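Local coordinates for phage related exonuclease (Haemophilus somnus 129PT, PDB 3K93), which probably degrades DNA from its ends as a phage-type exonuclease of the PD-(D/E)XK nuclease superfamily, with a metal-binding site on its central sheet, at residues 98-103 / 110-115; 84-89 / 146-151; 73-78 / 154-159. All coordinates share one frame; numbering follows the deposited sequence. Where two conformers were deposited one is given.

In the fold
Following the chain from the N terminus, the first contacting segment is 73-78, on helix 68-79. It packs on strand 152-158 in interaction 3, which closes the longest of the three loops. Residues 84-89 follow. They meet the end of helix 137-148 in interaction 2, a smaller loop within the first. Inside both lies interaction 1, the short hairpin of 98-103 and 110-115 that holds the sodium ion. The loops therefore nest and none cross. Interactions 1 and 3 share the sheet, because strands 108-114 and 152-158 are neighbours in it. Interactions 1 and 2 touch through bonds of N86 to C99 and D100, and through Y102 packed on W148 and C150. Interactions 2 and 3 adjoin in sequence.

Interaction 1 of 3, residues 98-103 / 110-115; sequences ECDIYV and IDTKCS. With NA (sodium ion), chain B.
D100 faces D111 and T112 across the beta hairpin of strands 101-103 and 108-114, and a sodium ion sits between them. The CB of D100 lies 3.6 Å from I110 O. Its CG is anti to the carbonyl carbon (chi1 -66°), which brings the carboxylate round to the metal. OD1 takes a hydrogen bond from a water that is also a metal ligand. OD2 does the rest. It binds sodium at 2.4 Å and accepts from T112 N at 2.9 Å, on its anti side and 19° out of the carboxylate plane. T112 OG1 adds at most a weak bond. D111 OD1 and the backbone T112 O bind the same ion, and three waters make six ligands. The two carboxylates stand with planes 41° apart, D100 OD2 only 3.2 Å from D111 OD1. The shared ion probably offsets their repulsion. K113 NZ forms a salt bridge with D111 OD1 at 2.9 Å. The D...DxK spacing and the backbone ligand are consistent with the active site of a PD-(D/E)XK nuclease, as in lambda exonuclease. Beside the site, I101 and I110 are an antiparallel hydrogen-bonded pair. I101 N gives to I110 O, and I110 N gives to I101 O at 3.0 Å. I101 CB and I110 CB are 3.9 Å apart. I110 CD1 goes on to V103 CG2. Helix 68-79 covers I101 with I72 and T112 with A71 and S75. D111 packs on M141 and Y144 of helix 137-148, and its backbone bonds to D156 of strand 152-158.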
loop_
_atom_site.group_PDB
_atom_site.type_symbol
_atom_site.label_atom_id
_atom_site.label_comp_id
_atom_site.label_asym_id
_atom_site.label_seq_id
_atom_site.Cartn_x
_atom_site.Cartn_y
_atom_site.Cartn_z
ATOM N N GLU A 98 -15.212 12.964 22.906
ATOM C CA GLU A 98 -14.660 14.048 23.669
ATOM C C GLU A 98 -14.125 15.035 22.661
ATOM O O GLU A 98 -13.128 14.784 22.069
ATOM C CB GLU A 98 -13.519 13.556 24.548
ATOM C CG GLU A 98 -12.842 14.691 25.298
ATOM C CD GLU A 98 -11.751 14.238 26.222
ATOM O OE1 GLU A 98 -11.993 13.369 27.061
ATOM O OE2 GLU A 98 -10.637 14.764 26.085
ATOM N N CYS A 99 -14.815 16.144 22.452
ATOM C CA CYS A 99 -14.400 17.159 21.500
ATOM C C CYS A 99 -13.305 18.000 22.122
ATOM O O CYS A 99 -13.049 17.900 23.330
ATOM C CB CYS A 99 -15.588 18.019 21.066
ATOM S SG CYS A 99 -16.302 19.073 22.352
ATOM N N ASP A 100 -12.618 18.779 21.289
ATOM C CA ASP A 100 -11.555 19.672 21.757
ATOM C C ASP A 100 -12.151 20.914 22.365
ATOM O O ASP A 100 -11.839 21.259 23.508
ATOM C CB ASP A 100 -10.634 20.092 20.611
ATOM C CG ASP A 100 -9.835 18.923 20.038
ATOM O OD1 ASP A 100 -9.480 18.034 20.862
ATOM O OD2 ASP A 100 -9.589 18.877 18.771
ATOM N N ILE A 101 -12.989 21.604 21.590
ATOM C CA ILE A 101 -13.584 22.876 22.005
ATOM C C ILE A 101 -15.086 22.889 21.751
ATOM O O ILE A 101 -15.550 22.511 20.681
ATOM C CB ILE A 101 -12.954 24.061 21.260
ATOM C CG1 ILE A 101 -11.409 23.930 21.221
ATOM C CG2 ILE A 101 -13.376 25.387 21.908
ATOM C CD1 ILE A 101 -10.672 24.981 20.371
ATOM N N TYR A 102 -15.838 23.315 22.761
ATOM C CA TYR A 102 -17.283 23.495 22.667
ATOM C C TYR A 102 -17.549 24.965 22.920
ATOM O O TYR A 102 -17.099 25.480 23.918
ATOM C CB TYR A 102 -17.991 22.642 23.733
ATOM C CG TYR A 102 -19.474 22.906 23.917
ATOM C CD1 TYR A 102 -20.327 23.044 22.829
ATOM C CD2 TYR A 102 -20.045 22.956 25.203
ATOM C CE1 TYR A 102 -21.710 23.256 23.002
ATOM C CE2 TYR A 102 -21.446 23.163 25.379
ATOM C CZ TYR A 102 -22.249 23.317 24.268
ATOM O OH TYR A 102 -23.591 23.527 24.402
ATOM N N VAL A 103 -18.256 25.628 22.002
ATOM C CA VAL A 103 -18.622 27.064 22.148
ATOM C C VAL A 103 -20.169 27.150 22.133
ATOM O O VAL A 103 -20.785 27.267 21.050
ATOM C CB VAL A 103 -17.982 27.941 21.006
ATOM C CG1 VAL A 103 -18.120 29.439 21.311
ATOM C CG2 VAL A 103 -16.511 27.572 20.815
ATOM N N ILE A 110 -15.311 23.105 17.780
ATOM C CA ILE A 110 -14.063 23.249 17.064
ATOM C C ILE A 110 -13.206 22.071 17.372
ATOM O O ILE A 110 -13.190 21.616 18.507
ATOM C CB ILE A 110 -13.321 24.531 17.428
ATOM C CG1 ILE A 110 -14.159 25.746 17.055
ATOM C CG2 ILE A 110 -11.993 24.607 16.650
ATOM C CD1 ILE A 110 -13.746 27.046 17.812
ATOM N N ASP A 111 -12.519 21.572 16.356
ATOM C CA ASP A 111 -11.561 20.502 16.489
ATOM C C ASP A 111 -10.216 20.912 15.836
ATOM O O ASP A 111 -10.182 21.383 14.690
ATOM C CB ASP A 111 -12.088 19.225 15.818
ATOM C CG ASP A 111 -11.399 17.970 16.349
ATOM O OD1 ASP A 111 -10.263 17.683 15.902
ATOM O OD2 ASP A 111 -11.950 17.285 17.258
ATOM N N THR A 112 -9.125 20.731 16.570
ATOM C CA THR A 112 -7.808 21.048 16.086
ATOM C C THR A 112 -7.119 19.769 15.560
ATOM O O THR A 112 -7.129 18.731 16.229
ATOM C CB THR A 112 -6.946 21.644 17.207
ATOM O OG1 THR A 112 -6.865 20.712 18.292
ATOM C CG2 THR A 112 -7.497 22.980 17.697
ATOM N N LYS A 113 -6.530 19.847 14.374
ATOM C CA LYS A 113 -5.763 18.761 13.799
ATOM C C LYS A 113 -4.346 19.296 13.540
ATOM O O LYS A 113 -4.152 20.147 12.673
ATOM C CB LYS A 113 -6.400 18.312 12.479
ATOM C CG LYS A 113 -7.924 18.006 12.594
ATOM C CD LYS A 113 -8.184 16.757 13.398
ATOM C CE LYS A 113 -9.663 16.403 13.345
ATOM N NZ LYS A 113 -10.002 15.317 14.275
ATOM N N CYS A 114 -3.375 18.778 14.302
ATOM C CA CYS A 114 -1.986 19.244 14.244
ATOM C C CYS A 114 -1.232 18.462 13.202
ATOM O O CYS A 114 -0.780 17.377 13.470
ATOM C CB CYS A 114 -1.307 19.059 15.616
ATOM S SG CYS A 114 -1.936 20.232 16.825
ATOM N N SER A 115 -1.089 19.024 12.011
ATOM C CA SER A 115 -0.384 18.351 10.922
ATOM C C SER A 115 1.079 18.017 11.271
ATOM O O SER A 115 1.752 18.775 11.993
ATOM C CB SER A 115 -0.412 19.222 9.677
ATOM O OG SER A 115 -1.736 19.662 9.397
HETATM NA NA NA B . -8.383 17.153 17.545
HETATM O O HOH W 1 -13.598 18.684 18.439
HETATM O O HOH W 2 -6.923 17.430 19.738
HETATM O O HOH W 3 -10.168 15.248 17.882
HETATM O O HOH W 4 -7.165 15.420 16.594
#

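Interaction 2 of 3, residues 84-89 / 146-151; sequences KKNTER and WLWDCD
W148 meets N86 and E88 from the end of helix 137-148. Just before it, W146 packs on helix 198-221 and L147 leans on I95. Then comes the W148 indole, whose six-membered ring does all the close touching. E88 O lies at its edge, in the ring plane, 3.5 Å from W148 CH2. The amide of N86 comes in obliquely, with its plane 88° from the ring and ND2 3.7 Å from W148 CZ2. With chi1 at 64°, E88 CG lies between its backbone N and carbonyl carbon, and the extended chain runs alongside the indole, E88 CG 3.9 Å from W148 CZ2. N86 makes an Asx turn: its OD1 accepts from E88 N at 3.2 Å. N86 ND2 donates to E88 O at 3.0 Å and also bonds to C99 O, so both ends of the amide are held. R90 adds a cation-pi contact to W148, and the Y102 ring meets the indole too. At D149 the phi turns positive and a Schellman motif ends the helix. C150 follows, with its sulfur beside the Y102 ring.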
loop_
_atom_site.group_PDB
_atom_site.type_symbol
_atom_site.label_atom_id
_atom_site.label_comp_id
_atom_site.label_asym_id
_atom_site.label_seq_id
_atom_site.Cartn_x
_atom_site.Cartn_y
_atom_site.Cartn_z
ATOM N N LYS A 84 -11.109 27.181 25.852
ATOM C CA LYS A 84 -10.439 26.179 26.703
ATOM C C LYS A 84 -10.692 24.757 26.148
ATOM O O LYS A 84 -11.702 24.507 25.499
ATOM C CB LYS A 84 -10.937 26.268 28.163
ATOM C CG LYS A 84 -10.567 27.564 28.920
ATOM N N LYS A 85 -9.768 23.841 26.419
ATOM C CA LYS A 85 -9.950 22.433 26.113
ATOM C C LYS A 85 -11.176 21.907 26.870
ATOM O O LYS A 85 -11.241 22.007 28.092
ATOM C CB LYS A 85 -8.695 21.642 26.519
ATOM C CG LYS A 85 -8.768 20.065 26.317
ATOM C CD LYS A 85 -8.897 19.625 24.837
ATOM C CE LYS A 85 -9.026 18.061 24.652
ATOM N NZ LYS A 85 -10.410 17.424 24.860
ATOM N N ASN A 86 -12.158 21.383 26.137
ATOM C CA ASN A 86 -13.261 20.611 26.733
ATOM C C ASN A 86 -12.741 19.337 27.414
ATOM O O ASN A 86 -11.948 18.609 26.840
ATOM C CB ASN A 86 -14.269 20.194 25.656
ATOM C CG ASN A 86 -15.115 19.004 26.098
ATOM O OD1 ASN A 86 -15.955 19.164 26.942
ATOM N ND2 ASN A 86 -14.838 17.791 25.567
ATOM N N THR A 87 -13.226 19.029 28.605
ATOM C CA THR A 87 -12.714 17.874 29.318
ATOM C C THR A 87 -13.761 16.821 29.587
ATOM O O THR A 87 -13.489 15.895 30.331
ATOM C CB THR A 87 -12.069 18.267 30.661
ATOM O OG1 THR A 87 -13.058 18.856 31.515
ATOM C CG2 THR A 87 -10.877 19.245 30.432
ATOM N N GLU A 88 -14.951 16.924 29.001
ATOM C CA GLU A 88 -15.908 15.846 29.187
ATOM C C GLU A 88 -16.075 14.921 27.996
ATOM O O GLU A 88 -16.074 15.349 26.836
ATOM C CB GLU A 88 -17.262 16.344 29.681
ATOM C CG GLU A 88 -18.003 17.251 28.743
ATOM C CD GLU A 88 -19.451 17.474 29.159
ATOM O OE1 GLU A 88 -20.149 16.519 29.565
ATOM O OE2 GLU A 88 -19.892 18.619 29.049
ATOM N N ARG A 89 -16.209 13.645 28.303
ATOM C CA ARG A 89 -16.520 12.667 27.305
ATOM C C ARG A 89 -18.012 12.492 27.429
ATOM O O ARG A 89 -18.499 12.257 28.513
ATOM C CB ARG A 89 -15.779 11.338 27.561
ATOM C CG ARG A 89 -16.324 10.112 26.714
ATOM C CD ARG A 89 -15.258 9.028 26.394
ATOM N NE ARG A 89 -14.180 9.586 25.549
ATOM C CZ ARG A 89 -14.088 9.526 24.203
ATOM N NH1 ARG A 89 -14.989 8.917 23.417
ATOM N NH2 ARG A 89 -13.051 10.099 23.614
ATOM N N TRP A 146 -23.913 15.972 17.371
ATOM C CA TRP A 146 -25.016 15.183 17.914
ATOM C C TRP A 146 -24.925 15.152 19.440
ATOM O O TRP A 146 -25.863 15.503 20.105
ATOM C CB TRP A 146 -24.958 13.770 17.365
ATOM C CG TRP A 146 -26.086 12.958 17.712
ATOM C CD1 TRP A 146 -27.310 13.375 18.203
ATOM C CD2 TRP A 146 -26.168 11.556 17.581
ATOM N NE1 TRP A 146 -28.126 12.306 18.384
ATOM C CE2 TRP A 146 -27.452 11.172 18.014
ATOM C CE3 TRP A 146 -25.275 10.574 17.143
ATOM C CZ2 TRP A 146 -27.867 9.861 18.005
ATOM C CZ3 TRP A 146 -25.681 9.287 17.127
ATOM C CH2 TRP A 146 -26.965 8.924 17.562
ATOM N N LEU A 147 -23.746 14.825 19.960
ATOM C CA LEU A 147 -23.541 14.712 21.388
ATOM C C LEU A 147 -23.626 16.027 22.115
ATOM O O LEU A 147 -23.985 16.039 23.284
ATOM C CB LEU A 147 -22.191 14.056 21.694
ATOM C CG LEU A 147 -22.054 12.573 21.423
ATOM C CD1 LEU A 147 -20.590 12.162 21.450
ATOM C CD2 LEU A 147 -22.848 11.747 22.460
ATOM N N TRP A 148 -23.302 17.132 21.439
ATOM C CA TRP A 148 -23.252 18.471 22.062
ATOM C C TRP A 148 -24.355 19.404 21.579
ATOM O O TRP A 148 -24.343 20.566 21.919
ATOM C CB TRP A 148 -21.863 19.121 21.846
ATOM C CG TRP A 148 -20.948 18.910 22.970
ATOM C CD1 TRP A 148 -20.833 19.696 24.069
ATOM C CD2 TRP A 148 -20.021 17.826 23.149
ATOM N NE1 TRP A 148 -19.886 19.187 24.913
ATOM C CE2 TRP A 148 -19.377 18.036 24.380
ATOM C CE3 TRP A 148 -19.668 16.707 22.381
ATOM C CZ2 TRP A 148 -18.408 17.168 24.877
ATOM C CZ3 TRP A 148 -18.702 15.851 22.870
ATOM C CH2 TRP A 148 -18.091 16.078 24.113
ATOM N N ASP A 149 -25.324 18.887 20.826
ATOM C CA ASP A 149 -26.473 19.682 20.343
ATOM C C ASP A 149 -26.042 20.964 19.645
ATOM O O ASP A 149 -26.536 22.032 19.973
ATOM C CB ASP A 149 -27.453 20.019 21.483
ATOM C CG ASP A 149 -28.259 18.808 21.961
ATOM O OD1 ASP A 149 -28.710 17.978 21.138
ATOM O OD2 ASP A 149 -28.477 18.699 23.180
ATOM N N CYS A 150 -25.118 20.842 18.693
ATOM C CA CYS A 150 -24.574 21.986 17.958
ATOM C C CYS A 150 -25.012 21.968 16.516
ATOM O O CYS A 150 -25.327 20.923 15.941
ATOM C CB CYS A 150 -23.031 21.984 17.995
ATOM S SG CYS A 150 -22.317 22.445 19.602
ATOM N N ASP A 151 -24.976 23.155 15.926
ATOM C CA ASP A 151 -25.373 23.384 14.540
ATOM C C ASP A 151 -24.223 23.385 13.578
ATOM O O ASP A 151 -24.444 23.177 12.397
ATOM C CB ASP A 151 -26.111 24.733 14.409
ATOM C CG ASP A 151 -27.471 24.701 15.053
ATOM O OD1 ASP A 151 -28.021 23.579 15.230
ATOM O OD2 ASP A 151 -27.973 25.793 15.388
#

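Interaction 3 of 3, residues 73-78 / 154-159; sequences KLSGVT and QIDFVL
S75 of helix 68-79 hydrogen-bonds to D156 of strand 152-158, where the helix packs against the mixed sheet of the nuclease core. This is the tight part of the contact. The CA atoms of S75 and D156 are 7.0 Å apart. S75 OG donates to D156 OD2 at 2.7 Å, using the anti lone pair of that oxygen. S75 CB comes within 3.3 Å of D156 OD2. The serine torsion (chi1 -70°) sets OG beside its own backbone N, and this turns it to D156 OD2. The buried carboxylate has further partners. R79 NH1 forms a salt bridge with D156 OD2 and also bonds to S75 O, while T191 OG1 bonds to D156 OD1. R79 probably helps to balance the charge of D156 in this buried place. Next along, the packing is looser. The CA atoms of L74 and V158 are 8.4 Å apart. A single methyl pair, L74 CD2 to V158 CG1 at 3.9 Å, bridges the gap. V158 was deposited in two conformers, so even this touch is doubtful in detail. K73 and V77 lie on the solvent side of the helix. T78 points toward the sheet, where it touches I189 but not 154-159. T78 N and T78 OG1 both donate to L74 O, each at 2.9 Å, from opposite faces of its carbonyl plane.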
loop_
_atom_site.group_PDB
_atom_site.type_symbol
_atom_site.label_atom_id
_atom_site.label_comp_id
_atom_site.label_asym_id
_atom_site.label_seq_id
_atom_site.Cartn_x
_atom_site.Cartn_y
_atom_site.Cartn_z
ATOM N N LYS A 73 -5.189 27.668 21.640
ATOM C CA LYS A 73 -4.906 29.102 21.685
ATOM C C LYS A 73 -4.975 29.709 20.295
ATOM O O LYS A 73 -5.548 30.759 20.134
ATOM C CB LYS A 73 -3.555 29.426 22.367
ATOM C CG LYS A 73 -3.635 29.504 23.939
ATOM N N LEU A 74 -4.433 29.054 19.285
ATOM C CA LEU A 74 -4.513 29.603 17.917
ATOM C C LEU A 74 -5.982 29.635 17.411
ATOM O O LEU A 74 -6.422 30.592 16.743
ATOM C CB LEU A 74 -3.627 28.804 16.961
ATOM C CG LEU A 74 -3.557 29.258 15.489
ATOM C CD1 LEU A 74 -3.177 30.746 15.338
ATOM C CD2 LEU A 74 -2.590 28.388 14.679
ATOM N N SER A 75 -6.725 28.591 17.741
ATOM C CA SER A 75 -8.158 28.536 17.419
ATOM C C SER A 75 -8.865 29.717 18.012
ATOM O O SER A 75 -9.687 30.317 17.351
ATOM C CB SER A 75 -8.794 27.232 17.915
ATOM O OG SER A 75 -8.336 26.138 17.153
ATOM N N GLY A 76 -8.510 30.058 19.248
ATOM C CA GLY A 76 -9.080 31.200 19.940
ATOM C C GLY A 76 -8.707 32.558 19.367
ATOM O O GLY A 76 -9.588 33.364 19.118
ATOM N N VAL A 77 -7.411 32.822 19.145
ATOM C CA VAL A 77 -7.004 34.137 18.622
ATOM C C VAL A 77 -7.499 34.339 17.197
ATOM O O VAL A 77 -7.836 35.446 16.819
ATOM C CB VAL A 77 -5.468 34.402 18.673
ATOM C CG1 VAL A 77 -4.932 34.259 20.104
ATOM C CG2 VAL A 77 -4.741 33.489 17.708
ATOM N N THR A 78 -7.575 33.278 16.409
ATOM C CA THR A 78 -8.102 33.384 15.052
ATOM C C THR A 78 -9.541 33.905 15.074
ATOM O O THR A 78 -9.946 34.614 14.162
ATOM C CB THR A 78 -8.046 32.039 14.327
ATOM O OG1 THR A 78 -6.671 31.687 14.095
ATOM C CG2 THR A 78 -8.790 32.111 12.988
ATOM N N GLN A 154 -16.128 23.326 13.094
ATOM C CA GLN A 154 -15.060 23.844 12.306
ATOM C C GLN A 154 -13.806 23.069 12.622
ATOM O O GLN A 154 -13.416 22.981 13.767
ATOM C CB GLN A 154 -14.892 25.343 12.595
ATOM C CG GLN A 154 -16.090 26.179 12.170
ATOM C CD GLN A 154 -15.894 27.616 12.466
ATOM O OE1 GLN A 154 -14.772 28.077 12.561
ATOM N NE2 GLN A 154 -16.983 28.348 12.625
ATOM N N ILE A 155 -13.191 22.492 11.600
ATOM C CA ILE A 155 -11.978 21.699 11.767
ATOM C C ILE A 155 -10.841 22.639 11.448
ATOM O O ILE A 155 -10.727 23.118 10.322
ATOM C CB ILE A 155 -11.941 20.508 10.796
ATOM C CG1 ILE A 155 -13.152 19.605 10.985
ATOM C CG2 ILE A 155 -10.665 19.709 10.956
ATOM C CD1 ILE A 155 -13.459 18.733 9.759
ATOM N N ASP A 156 -10.032 22.941 12.452
ATOM C CA ASP A 156 -8.834 23.780 12.296
ATOM C C ASP A 156 -7.604 22.880 12.075
ATOM O O ASP A 156 -7.065 22.299 13.026
ATOM C CB ASP A 156 -8.612 24.596 13.575
ATOM C CG ASP A 156 -9.526 25.828 13.685
ATOM O OD1 ASP A 156 -10.306 26.161 12.749
ATOM O OD2 ASP A 156 -9.418 26.494 14.729
ATOM N N PHE A 157 -7.183 22.738 10.822
ATOM C CA PHE A 157 -5.919 22.104 10.480
ATOM C C PHE A 157 -4.843 23.149 10.771
ATOM O O PHE A 157 -4.888 24.237 10.205
ATOM C CB PHE A 157 -5.879 21.748 9.004
ATOM C CG PHE A 157 -6.808 20.654 8.634
ATOM C CD1 PHE A 157 -6.463 19.340 8.866
ATOM C CD2 PHE A 157 -8.017 20.921 8.042
ATOM C CE1 PHE A 157 -7.320 18.319 8.524
ATOM C CE2 PHE A 157 -8.874 19.893 7.693
ATOM C CZ PHE A 157 -8.536 18.608 7.944
ATOM N N VAL A 158 -3.888 22.786 11.644
ATOM C CA VAL A 158 -2.851 23.692 12.112
ATOM C C VAL A 158 -1.466 23.050 12.015
ATOM O O VAL A 158 -1.264 21.889 12.431
ATOM C CB VAL A 158 -3.134 24.157 13.546
ATOM C CG1 VAL A 158 -4.349 25.072 13.564
ATOM C CG2 VAL A 158 -3.347 22.977 14.467
ATOM N N LEU A 159 -0.519 23.786 11.433
ATOM C CA LEU A 159 0.873 23.343 11.280
ATOM C C LEU A 159 1.763 24.148 12.199
ATOM O O LEU A 159 1.930 25.374 12.011
ATOM C CB LEU A 159 1.365 23.527 9.826
ATOM C CG LEU A 159 2.807 23.074 9.596
ATOM C CD1 LEU A 159 2.991 21.569 9.916
ATOM C CD2 LEU A 159 3.322 23.422 8.153
#